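Local coordinates for transcriptional regulator, TetR family (Thermus thermophilus, PDB 3VPR), which represses transcription, probably by binding cis-regulatory DNA through a helix-turn-helix domain, as other TetR family repressors do, at residues G20-S25 with I104-P109; Y52-L57 with F97-Q102; H42-G45 with E49-Y52. All blocks are in the same frame, centred on the assembly; numbering follows the deposited sequence.

Interaction 1: residues G20-S25 with I104-P109; sequences GYEATS and IKSLSP
The Tyr21 ring receives the CB of Ser106 obliquely, at 3.6 Å from Tyr21 CE2, while the carboxylate oxygen Glu22 OE2 lies in the ring plane at its edge, 3.4 Å from Tyr21 CD2. Lys47 also makes a cation-pi contact with the ring, Phe16 an edge-to-face one, and Leu51 packs on the side chain. With CG anti to the backbone N (chi1 175°), the phenol swings from its loop toward Ser106. The polar link runs beside this ring. Ser106 OG donates to Glu22 OE2 at 2.9 Å, using the anti side of the carboxylate and sitting 19° out of its plane; the Glu22 chain bends at chi2 to bring the acid round. Leu51 also touches Ser106, so the serine meets a carboxylate, an aromatic ring and an aliphatic side chain. Gly20-Ser25 joins helix 4-19 to helix 26-33, the first helix of the predicted helix-turn-helix, whereas Ile104-Pro109 joins helices 94-103 and 109-135 of the TetR C-terminal domain; the contact thus bridges the DNA-binding region and the C-terminal domain. Replacing Ser106 by an alanine would probably leave Glu22 OE2 without its hydroxyl mate and the carboxylate freer to turn. Within Gly20-Ser25, a type I turn from Tyr21 to Thr24 shapes the loop, Thr24 OG1 donates a hydrogen bond to Gly20 O at 2.8 Å, and Ser25 caps helix 26-33 through the backbone N of Asp28.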
# COMPACT_ATOMS: atom_id res chain seq x y z
N GLY A 20 9.50 14.42 -5.82
CA GLY A 20 10.04 13.08 -5.69
C GLY A 20 11.40 13.21 -5.04
O GLY A 20 12.14 14.14 -5.37
N TYR A 21 11.76 12.31 -4.13
CA TYR A 21 13.04 12.39 -3.44
C TYR A 21 14.26 12.36 -4.34
O TYR A 21 15.16 13.19 -4.22
CB TYR A 21 13.19 11.25 -2.42
CG TYR A 21 14.55 11.22 -1.75
CD1 TYR A 21 14.86 12.09 -0.71
CD2 TYR A 21 15.55 10.34 -2.19
CE1 TYR A 21 16.12 12.10 -0.12
CE2 TYR A 21 16.82 10.35 -1.62
CZ TYR A 21 17.10 11.23 -0.58
OH TYR A 21 18.36 11.27 -0.02
N GLU A 22 14.29 11.37 -5.22
CA GLU A 22 15.40 11.20 -6.14
C GLU A 22 15.61 12.37 -7.09
O GLU A 22 16.76 12.76 -7.34
CB GLU A 22 15.20 9.90 -6.93
CG GLU A 22 15.51 8.65 -6.13
CD GLU A 22 16.94 8.65 -5.63
OE1 GLU A 22 17.84 8.93 -6.46
OE2 GLU A 22 17.18 8.38 -4.44
N ALA A 23 14.53 12.94 -7.60
CA ALA A 23 14.63 14.05 -8.55
C ALA A 23 14.86 15.41 -7.90
O ALA A 23 14.89 16.42 -8.59
CB ALA A 23 13.38 14.11 -9.41
N THR A 24 15.03 15.44 -6.58
CA THR A 24 15.28 16.71 -5.90
C THR A 24 16.73 16.78 -5.43
O THR A 24 17.18 15.94 -4.65
CB THR A 24 14.34 16.89 -4.69
OG1 THR A 24 12.98 16.83 -5.15
CG2 THR A 24 14.57 18.23 -4.02
N SER A 25 17.46 17.78 -5.92
CA SER A 25 18.86 17.94 -5.56
C SER A 25 19.04 18.80 -4.32
O SER A 25 18.13 19.52 -3.92
CB SER A 25 19.63 18.59 -6.71
OG SER A 25 19.35 19.98 -6.77
N ILE A 104 12.36 4.82 1.32
CA ILE A 104 12.94 3.64 1.96
C ILE A 104 14.25 3.10 1.38
O ILE A 104 15.26 2.99 2.09
CB ILE A 104 11.92 2.47 2.03
CG1 ILE A 104 12.52 1.30 2.81
CG2 ILE A 104 11.52 2.03 0.63
CD1 ILE A 104 12.80 1.61 4.27
N LYS A 105 14.26 2.78 0.09
CA LYS A 105 15.46 2.23 -0.54
C LYS A 105 16.64 3.19 -0.56
O LYS A 105 17.79 2.78 -0.75
CB LYS A 105 15.15 1.79 -1.98
CG LYS A 105 14.53 2.88 -2.84
CD LYS A 105 14.49 2.48 -4.31
CE LYS A 105 13.63 3.43 -5.12
NZ LYS A 105 12.21 3.45 -4.64
N SER A 106 16.37 4.48 -0.35
CA SER A 106 17.42 5.48 -0.38
C SER A 106 18.21 5.66 0.91
O SER A 106 19.31 6.21 0.89
CB SER A 106 16.83 6.83 -0.81
OG SER A 106 16.35 6.78 -2.15
N LEU A 107 17.66 5.21 2.04
CA LEU A 107 18.38 5.36 3.30
C LEU A 107 19.60 4.46 3.39
O LEU A 107 19.68 3.44 2.70
CB LEU A 107 17.45 5.03 4.47
CG LEU A 107 16.27 5.96 4.72
CD1 LEU A 107 15.42 5.38 5.83
CD2 LEU A 107 16.75 7.35 5.08
N SER A 108 20.55 4.84 4.24
CA SER A 108 21.74 4.02 4.45
C SER A 108 21.23 2.87 5.31
O SER A 108 20.23 3.02 6.01
CB SER A 108 22.82 4.81 5.20
OG SER A 108 22.33 5.31 6.43
N PRO A 109 21.89 1.71 5.27
CA PRO A 109 21.46 0.55 6.06
C PRO A 109 21.14 0.85 7.53
O PRO A 109 20.08 0.47 8.03
CB PRO A 109 22.61 -0.44 5.89
CG PRO A 109 23.09 -0.15 4.51
CD PRO A 109 23.09 1.37 4.47

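Interaction 2: residues Y52-L57 with F97-Q102; sequences YEISLL and FVTMLQ
Met100, present as selenomethionine, lies against Ser55 where Tyr52-Leu57 and Phe97-Gln102 come closest, the two CA atoms being 4.9 Å apart. Traced outward, its CB meets the hydroxyl Ser55 OG at 3.8 Å. Next, Met100 CG lies alongside the same serine, 3.9 Å from Ser55 OG and 4.1 Å from Ser55 CB. Anti placement of CG to the backbone N (chi1 169°) keeps this atom beside the serine; further bends at chi2 and chi3 then carry SE and CE away from Ser55, and the side chain packs on Leu59, one turn along helix 47-70. Ser55 OG is hydrogen-bonded to Leu51 O and meets Met100 only at carbon atoms, Met100 CA being nearest at 3.7 Å. Thr99 behaves alike: its OG1 bonds to Pro95 O one turn back, which leaves the methyl CG2 to touch Ile54 CG2 at 3.7 Å. The Ile54 and Thr99 side chains cross at about a right angle. Helix 4-19 covers this pair, Ala13 packing on Ile54 and Phe16 on Thr99, so the contact sits where the first helix of the DNA-binding domain meets the long helix 47-70 and helix 94-103 of the C-terminal domain, a region that in many TetR family proteins couples ligand-binding to DNA-binding domains. With both hydroxyls satisfied inside their own helices, what passes between the two segments is van der Waals contact, and the small serine lets the backbones approach so closely without leaving a buried polar atom in need of a partner.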
# COMPACT_ATOMS: atom_id res chain seq x y z
N TYR A 52 16.20 10.84 6.21
CA TYR A 52 16.19 10.02 7.41
C TYR A 52 15.41 10.70 8.54
O TYR A 52 14.54 10.08 9.16
CB TYR A 52 17.63 9.71 7.84
CG TYR A 52 17.75 9.11 9.21
CD1 TYR A 52 17.16 7.88 9.51
CD2 TYR A 52 18.42 9.79 10.22
CE1 TYR A 52 17.24 7.34 10.78
CE2 TYR A 52 18.51 9.26 11.49
CZ TYR A 52 17.92 8.04 11.77
OH TYR A 52 18.00 7.54 13.05
N GLU A 53 15.70 11.97 8.81
CA GLU A 53 15.01 12.70 9.88
C GLU A 53 13.52 12.92 9.59
O GLU A 53 12.70 12.89 10.51
CB GLU A 53 15.74 14.01 10.17
CG GLU A 53 16.95 13.77 11.06
CD GLU A 53 17.72 15.02 11.41
OE1 GLU A 53 17.10 16.01 11.86
OE2 GLU A 53 18.95 15.00 11.25
N ILE A 54 13.18 13.12 8.33
CA ILE A 54 11.78 13.26 7.97
C ILE A 54 11.07 11.93 8.30
O ILE A 54 9.99 11.91 8.90
CB ILE A 54 11.62 13.57 6.48
CG1 ILE A 54 11.97 15.05 6.23
CG2 ILE A 54 10.20 13.24 6.01
CD1 ILE A 54 11.99 15.45 4.77
N SER A 55 11.69 10.81 7.92
CA SER A 55 11.11 9.49 8.19
C SER A 55 10.95 9.26 9.69
O SER A 55 9.89 8.84 10.15
CB SER A 55 11.99 8.40 7.59
OG SER A 55 12.06 8.55 6.18
N LEU A 56 12.00 9.55 10.44
CA LEU A 56 11.98 9.40 11.90
C LEU A 56 10.82 10.22 12.48
O LEU A 56 10.00 9.69 13.23
CB LEU A 56 13.31 9.90 12.48
CG LEU A 56 14.06 9.02 13.47
CD1 LEU A 56 14.21 7.60 12.92
CD2 LEU A 56 15.43 9.64 13.73
N LEU A 57 10.75 11.50 12.14
CA LEU A 57 9.68 12.39 12.62
C LEU A 57 8.29 11.79 12.39
O LEU A 57 7.42 11.83 13.26
CB LEU A 57 9.78 13.75 11.93
CG LEU A 57 8.79 14.86 12.31
CD1 LEU A 57 9.44 16.21 12.06
CD2 LEU A 57 7.48 14.72 11.52
N PHE A 97 4.82 11.49 5.31
CA PHE A 97 4.51 10.10 4.99
C PHE A 97 4.77 9.80 3.53
O PHE A 97 5.29 8.73 3.20
CB PHE A 97 3.06 9.79 5.37
CG PHE A 97 2.88 9.52 6.83
CD1 PHE A 97 3.01 8.22 7.33
CD2 PHE A 97 2.67 10.56 7.72
CE1 PHE A 97 2.94 7.97 8.69
CE2 PHE A 97 2.59 10.31 9.09
CZ PHE A 97 2.72 9.02 9.57
N VAL A 98 4.42 10.73 2.66
CA VAL A 98 4.66 10.54 1.24
C VAL A 98 6.17 10.45 1.02
O VAL A 98 6.65 9.69 0.18
CB VAL A 98 4.08 11.70 0.41
CG1 VAL A 98 4.49 11.56 -1.06
CG2 VAL A 98 2.56 11.71 0.53
N THR A 99 6.92 11.22 1.80
CA THR A 99 8.38 11.22 1.67
C THR A 99 8.97 9.90 2.15
O THR A 99 9.76 9.26 1.46
CB THR A 99 9.02 12.37 2.47
OG1 THR A 99 8.60 13.63 1.93
CG2 THR A 99 10.55 12.28 2.41
N MSE A 100 8.57 9.49 3.35
CA MSE A 100 9.06 8.25 3.96
C MSE A 100 8.82 6.98 3.13
O MSE A 100 9.73 6.17 2.94
CB MSE A 100 8.44 8.06 5.33
CG MSE A 100 8.70 6.67 5.87
SE MSE A 100 7.29 6.04 6.99
CE MSE A 100 5.92 5.77 5.66
N LEU A 101 7.59 6.79 2.68
CA LEU A 101 7.22 5.61 1.91
C LEU A 101 8.11 5.38 0.69
O LEU A 101 8.69 4.31 0.54
CB LEU A 101 5.76 5.72 1.46
CG LEU A 101 5.14 4.46 0.85
CD1 LEU A 101 5.15 3.35 1.89
CD2 LEU A 101 3.71 4.73 0.38
N GLN A 102 8.22 6.39 -0.16
CA GLN A 102 9.02 6.28 -1.37
C GLN A 102 10.52 6.19 -1.12
O GLN A 102 11.23 5.46 -1.81
CB GLN A 102 8.72 7.46 -2.31
CG GLN A 102 9.25 8.80 -1.80
CD GLN A 102 9.02 9.94 -2.79
OE1 GLN A 102 9.44 9.88 -3.94
NE2 GLN A 102 8.35 10.99 -2.32

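Interaction 3: residues H42-G45 with E49-Y52; sequences HHFG and EILY
Phe44 and Glu49 bring the two helical segments to a CA separation of 5.9 Å, the chain leaving helical geometry at Gly45, whose phi is 77°, before helix 47-70. The carbonyl Phe44 O presses on the aliphatic part of Glu49, 3.1 Å from Glu49 CG and as near to Glu49 CB, a tight fit. Glu49 CG also lies at the edge of the Phe44 ring, close to its plane. On the next residue, Ile50 CG1 meets the root of the aromatic group, 3.6 Å from Phe44 CG, and touches Phe44 CB at the same distance; farther out, Ile50 CD1 comes within 4.1 Å of Phe44 CD2. These two side chains cross at about a right angle. Phe44 CG, anti to the carbonyl carbon (chi1 -66°), is placed against Ile50 CG1. Helix 37-44 is the second helix of the predicted helix-turn-helix and, as in TetR family repressors, is probably the one that reads DNA; Phe44 near its end packs that helix against helix 4-19 and the start of helix 47-70, with Ile8 and Leu9 of helix 4-19 on the Phe44 side chain and Arg5 adding a cation-pi contact. Leu9 and Ala12 meet Ile50 as well, so one small apolar core serves both partners. The polar end of Glu49 leads off: its OE2 lies in the plane of the Tyr52 ring, at the edge, 3.6 Å from Tyr52 CD2. That oxygen lies unusually near Glu53 OE2, an approach that is doubtful in detail; Arg5 forms a long, weak ion pair with Glu53. The backbone N of Glu49 is bonded to Ser46 OG.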
# COMPACT_ATOMS: atom_id res chain seq x y z
N HIS A 42 25.45 21.98 6.83
CA HIS A 42 25.81 22.27 8.21
C HIS A 42 24.78 21.73 9.20
O HIS A 42 25.14 21.27 10.29
CB HIS A 42 25.94 23.78 8.44
CG HIS A 42 27.14 24.40 7.80
ND1 HIS A 42 27.34 25.76 7.76
CD2 HIS A 42 28.20 23.85 7.15
CE1 HIS A 42 28.47 26.03 7.12
NE2 HIS A 42 29.01 24.88 6.74
N HIS A 43 23.50 21.79 8.82
CA HIS A 43 22.42 21.34 9.69
C HIS A 43 22.12 19.85 9.60
O HIS A 43 21.63 19.27 10.56
CB HIS A 43 21.12 22.08 9.37
CG HIS A 43 21.12 23.51 9.80
ND1 HIS A 43 21.64 24.52 9.03
CD2 HIS A 43 20.66 24.10 10.93
CE1 HIS A 43 21.50 25.67 9.66
NE2 HIS A 43 20.91 25.45 10.82
N PHE A 44 22.44 19.24 8.46
CA PHE A 44 22.14 17.84 8.24
C PHE A 44 23.27 16.94 7.72
O PHE A 44 23.15 15.73 7.76
CB PHE A 44 20.94 17.75 7.30
CG PHE A 44 19.68 18.29 7.90
CD1 PHE A 44 18.96 17.53 8.82
CD2 PHE A 44 19.25 19.57 7.59
CE1 PHE A 44 17.82 18.06 9.43
CE2 PHE A 44 18.11 20.11 8.20
CZ PHE A 44 17.40 19.35 9.11
N GLY A 45 24.34 17.54 7.21
CA GLY A 45 25.44 16.74 6.72
C GLY A 45 25.23 16.11 5.36
O GLY A 45 26.17 15.98 4.59
N GLU A 49 20.45 12.27 5.24
CA GLU A 49 20.14 12.53 6.64
C GLU A 49 18.82 13.30 6.75
O GLU A 49 18.09 13.12 7.72
CB GLU A 49 21.26 13.31 7.31
CG GLU A 49 20.95 13.81 8.73
CD GLU A 49 20.86 12.69 9.74
OE1 GLU A 49 21.46 11.63 9.51
OE2 GLU A 49 20.20 12.88 10.79
N ILE A 50 18.52 14.13 5.75
CA ILE A 50 17.27 14.92 5.75
C ILE A 50 16.10 13.95 5.56
O ILE A 50 15.10 14.02 6.28
CB ILE A 50 17.26 15.98 4.60
CG1 ILE A 50 18.37 17.01 4.84
CG2 ILE A 50 15.89 16.68 4.53
CD1 ILE A 50 18.42 18.14 3.82
N LEU A 51 16.25 13.05 4.60
CA LEU A 51 15.23 12.03 4.33
C LEU A 51 15.08 11.16 5.58
O LEU A 51 13.98 10.76 5.95
CB LEU A 51 15.66 11.14 3.16
CG LEU A 51 14.82 9.87 3.00
CD1 LEU A 51 13.37 10.27 2.76
CD2 LEU A 51 15.34 9.02 1.86
N TYR A 52 16.20 10.84 6.21
CA TYR A 52 16.19 10.02 7.41
C TYR A 52 15.41 10.70 8.54
O TYR A 52 14.54 10.08 9.16
CB TYR A 52 17.63 9.71 7.84
CG TYR A 52 17.75 9.11 9.21
CD1 TYR A 52 17.16 7.88 9.51
CD2 TYR A 52 18.42 9.79 10.22
CE1 TYR A 52 17.24 7.34 10.78
CE2 TYR A 52 18.51 9.26 11.49
CZ TYR A 52 17.92 8.04 11.77
OH TYR A 52 18.00 7.54 13.05

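Helix 47-70 ties the three together: interactions 2 and 3 both use it and share Tyr52, while its Leu51 packs on Tyr21 and Ser106 of interaction 1. Interaction 2 lies deepest, its centre about 8 Å from the centre of the chain, those of interactions 1 and 3 about 18 and 20 Å away. Of the two buried contacts, interaction 2 crosses to the C-terminal domain and rests on carbon and hydroxyl packing; interaction 3 stays within the DNA-binding domain, on Phe44-Ile50 packing and a carbonyl pressed on Glu49. Interaction 1 spans both domains from loop to loop nearer the surface, and is the one with a side-chain hydrogen bond between its segments.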